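Local coordinates for protein polyketide biosynthesis cytochrome P450 PksS (Bacillus subtilis, PDB 4YZR) that is a heme-dependent cytochrome P450 monooxygenase that acts on dihydrobacillaene in the biosynthesis of the antibiotic polyketide bacillaene, at residues E156-P161 / L237-G242. Sequence-based numbering, arbitrary orientation.
Sequences ELMGIP and LLVVAG. With HEM (protoporphyrin IX containing Fe), chain C; HIS (histidine), chain B.
Met158 reaches helix 228-259 through its terminal methyl alone, showing how a flexible thioether can join two helices whose backbones stay well apart: the nearest CA pair, Met158 and Val239, is separated by 8.6 Å. The chain bends about the CB-CG bond (chi2 -69°) and then runs extended through SD, which delivers CE into the angle between two successive residues of the helix. There CE lies 3.8 Å from Leu238 CB, the two side chains crossing at about a right angle, and 4.2 Å from Val239 CG2, a looser touch.

The heme side of the helix is packed far more closely. Ala241 CB lies 3.1 Å from HEM C4C, unusually short for two carbons. It is also 3.4 Å from NE2 of the bound histidine. That nitrogen, HIS NE2, ligates HEM FE at 2.1 Å. Leu238 bridges the two sides, its CB meeting Met158 while CD2 packs 4.0 Å from HEM CAC. Met158 thus stands in the second shell behind a heme-pocket residue of the long central P450 helix.

Past Met158 the chain turns away, Gly159, at positive phi, forming a Schellman motif with the last turn; Gly159 and Pro161 are partly exposed here, and Arg204 hydrogen-bonds the carbonyl oxygens of Met158 and Gly159. Helix 212-218 packs on both Met158 and Leu238, whereas helix 165-175 receives Val239 and, from the loop beyond Met158, Ile160, so segment 156-161 and helix 228-259 share both neighbours.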
loop_
_atom_site.group_PDB
_atom_site.type_symbol
_atom_site.label_atom_id
_atom_site.label_comp_id
_atom_site.label_asym_id
_atom_site.label_seq_id
_atom_site.Cartn_x
_atom_site.Cartn_y
_atom_site.Cartn_z
ATOM N N GLU A 156 7.447 -16.250 1.320
ATOM C CA GLU A 156 8.098 -16.875 2.500
ATOM C C GLU A 156 7.241 -16.737 3.705
ATOM O O GLU A 156 7.084 -17.721 4.482
ATOM C CB GLU A 156 9.479 -16.280 2.722
ATOM C CG GLU A 156 10.542 -16.618 1.713
ATOM C CD GLU A 156 11.951 -16.190 2.086
ATOM O OE1 GLU A 156 12.131 -15.635 3.125
ATOM O OE2 GLU A 156 12.891 -16.537 1.331
ATOM N N LEU A 157 6.654 -15.560 3.926
ATOM C CA LEU A 157 5.875 -15.370 5.154
ATOM C C LEU A 157 4.650 -16.269 5.187
ATOM O O LEU A 157 4.298 -16.817 6.246
ATOM C CB LEU A 157 5.469 -13.893 5.208
ATOM C CG LEU A 157 4.614 -13.484 6.400
ATOM C CD1 LEU A 157 5.347 -13.667 7.678
ATOM C CD2 LEU A 157 4.183 -12.067 6.268
ATOM N N MET A 158 3.990 -16.455 4.062
ATOM C CA MET A 158 2.821 -17.281 3.950
ATOM C C MET A 158 3.170 -18.799 3.732
ATOM O O MET A 158 2.238 -19.627 3.621
ATOM C CB MET A 158 1.951 -16.848 2.808
ATOM C CG MET A 158 1.456 -15.448 2.948
ATOM S SD MET A 158 0.270 -15.277 4.275
ATOM C CE MET A 158 -0.037 -13.499 4.222
ATOM N N GLY A 159 4.404 -19.170 3.598
ATOM C CA GLY A 159 4.792 -20.538 3.351
ATOM C C GLY A 159 4.394 -21.037 2.013
ATOM O O GLY A 159 4.040 -22.227 1.880
ATOM N N ILE A 160 4.443 -20.202 0.979
ATOM C CA ILE A 160 4.106 -20.672 -0.378
ATOM C C ILE A 160 5.362 -21.426 -0.884
ATOM O O ILE A 160 6.414 -20.828 -1.009
ATOM C CB ILE A 160 3.782 -19.468 -1.322
ATOM C CG1 ILE A 160 2.669 -18.595 -0.807
ATOM C CG2 ILE A 160 3.439 -19.930 -2.727
ATOM C CD1 ILE A 160 1.440 -19.295 -0.389
ATOM N N PRO A 161 5.201 -22.754 -1.188
ATOM C CA PRO A 161 6.392 -23.488 -1.622
ATOM C C PRO A 161 6.941 -22.909 -2.920
ATOM O O PRO A 161 6.147 -22.411 -3.768
ATOM C CB PRO A 161 5.838 -24.838 -1.894
ATOM C CG PRO A 161 4.461 -24.951 -1.449
ATOM C CD PRO A 161 4.004 -23.548 -1.072
ATOM N N LEU A 237 -6.538 -9.999 2.036
ATOM C CA LEU A 237 -6.145 -8.623 2.313
ATOM C C LEU A 237 -4.632 -8.492 2.513
ATOM O O LEU A 237 -3.952 -7.626 2.028
ATOM C CB LEU A 237 -6.883 -8.140 3.570
ATOM C CG LEU A 237 -6.506 -6.693 3.978
ATOM C CD1 LEU A 237 -6.686 -5.677 2.863
ATOM C CD2 LEU A 237 -7.366 -6.526 5.260
ATOM N N LEU A 238 -4.053 -9.442 3.297
ATOM C CA LEU A 238 -2.631 -9.386 3.579
ATOM C C LEU A 238 -1.742 -9.559 2.332
ATOM O O LEU A 238 -0.740 -8.896 2.099
ATOM C CB LEU A 238 -2.241 -10.438 4.589
ATOM C CG LEU A 238 -2.804 -10.223 5.999
ATOM C CD1 LEU A 238 -2.603 -11.435 6.878
ATOM C CD2 LEU A 238 -2.239 -9.005 6.704
ATOM N N VAL A 239 -2.151 -10.547 1.492
ATOM C CA VAL A 239 -1.432 -10.759 0.273
ATOM C C VAL A 239 -1.568 -9.540 -0.646
ATOM O O VAL A 239 -0.493 -9.116 -1.153
ATOM C CB VAL A 239 -1.925 -12.032 -0.441
ATOM C CG1 VAL A 239 -1.398 -12.113 -1.868
ATOM C CG2 VAL A 239 -1.540 -13.240 0.347
ATOM N N VAL A 240 -2.727 -8.986 -0.842
ATOM C CA VAL A 240 -2.875 -7.816 -1.726
ATOM C C VAL A 240 -1.944 -6.646 -1.240
ATOM O O VAL A 240 -1.108 -6.098 -1.996
ATOM C CB VAL A 240 -4.281 -7.437 -1.828
ATOM C CG1 VAL A 240 -4.478 -6.049 -2.432
ATOM C CG2 VAL A 240 -5.058 -8.456 -2.658
ATOM N N ALA A 241 -1.910 -6.466 0.063
ATOM C CA ALA A 241 -1.049 -5.361 0.730
ATOM C C ALA A 241 0.369 -5.543 0.596
ATOM O O ALA A 241 1.148 -4.608 0.214
ATOM C CB ALA A 241 -1.484 -5.178 2.132
ATOM N N GLY A 242 0.822 -6.754 0.775
ATOM C CA GLY A 242 2.195 -7.088 0.691
ATOM C C GLY A 242 2.846 -7.053 -0.643
ATOM O O GLY A 242 4.087 -7.145 -0.790
HETATM C CHA HEM C . -4.275 -0.687 5.883
HETATM C CHB HEM C . -0.896 1.731 3.415
HETATM C CHC HEM C . 1.853 -2.278 3.283
HETATM C CHD HEM C . -1.599 -4.674 5.600
HETATM C C1A HEM C . -3.616 0.315 5.209
HETATM C C2A HEM C . -4.030 1.715 5.037
HETATM C C3A HEM C . -3.131 2.333 4.313
HETATM C C4A HEM C . -2.039 1.387 4.069
HETATM C CMA HEM C . -3.187 3.712 3.790
HETATM C CAA HEM C . -5.381 2.275 5.496
HETATM C CBA HEM C . -6.418 2.156 4.475
HETATM C CGA HEM C . -7.856 2.751 4.799
HETATM O O1A HEM C . -8.630 2.744 3.780
HETATM O O2A HEM C . -7.971 3.154 5.896
HETATM C C1B HEM C . 0.145 0.844 3.152
HETATM C C2B HEM C . 1.383 1.161 2.519
HETATM C C3B HEM C . 2.181 0.068 2.456
HETATM C C4B HEM C . 1.400 -0.993 3.094
HETATM C CMB HEM C . 1.673 2.508 2.038
HETATM C CAB HEM C . 3.509 -0.149 1.909
HETATM C CBB HEM C . 4.324 0.827 1.713
HETATM C C1C HEM C . 1.215 -3.306 3.925
HETATM C C2C HEM C . 1.650 -4.633 4.118
HETATM C C3C HEM C . 0.654 -5.341 4.792
HETATM C C4C HEM C . -0.419 -4.415 4.965
HETATM C CMC HEM C . 3.052 -5.056 3.768
HETATM C CAC HEM C . 0.648 -6.729 5.223
HETATM C CBC HEM C . 1.314 -7.661 4.644
HETATM C C1D HEM C . -2.649 -3.833 5.878
HETATM C C2D HEM C . -3.884 -4.236 6.505
HETATM C C3D HEM C . -4.624 -3.092 6.602
HETATM C C4D HEM C . -3.835 -1.980 6.036
HETATM C CMD HEM C . -4.232 -5.609 7.036
HETATM C CAD HEM C . -5.989 -2.929 7.219
HETATM C CBD HEM C . -5.927 -2.590 8.676
HETATM C CGD HEM C . -7.300 -2.515 9.413
HETATM O O1D HEM C . -8.295 -2.400 8.689
HETATM O O2D HEM C . -7.246 -2.520 10.658
HETATM N NA HEM C . -2.368 0.212 4.683
HETATM N NB HEM C . 0.220 -0.476 3.533
HETATM N NC HEM C . -0.035 -3.189 4.468
HETATM N ND HEM C . -2.630 -2.493 5.574
HETATM FE FE HEM C . -1.187 -1.478 4.632
HETATM C CG HIS B . -2.828 -2.000 0.743
HETATM N ND1 HIS B . -3.881 -2.519 1.516
HETATM C CD2 HIS B . -1.850 -1.673 1.617
HETATM C CE1 HIS B . -3.532 -2.439 2.788
HETATM N NE2 HIS B . -2.288 -1.944 2.847
#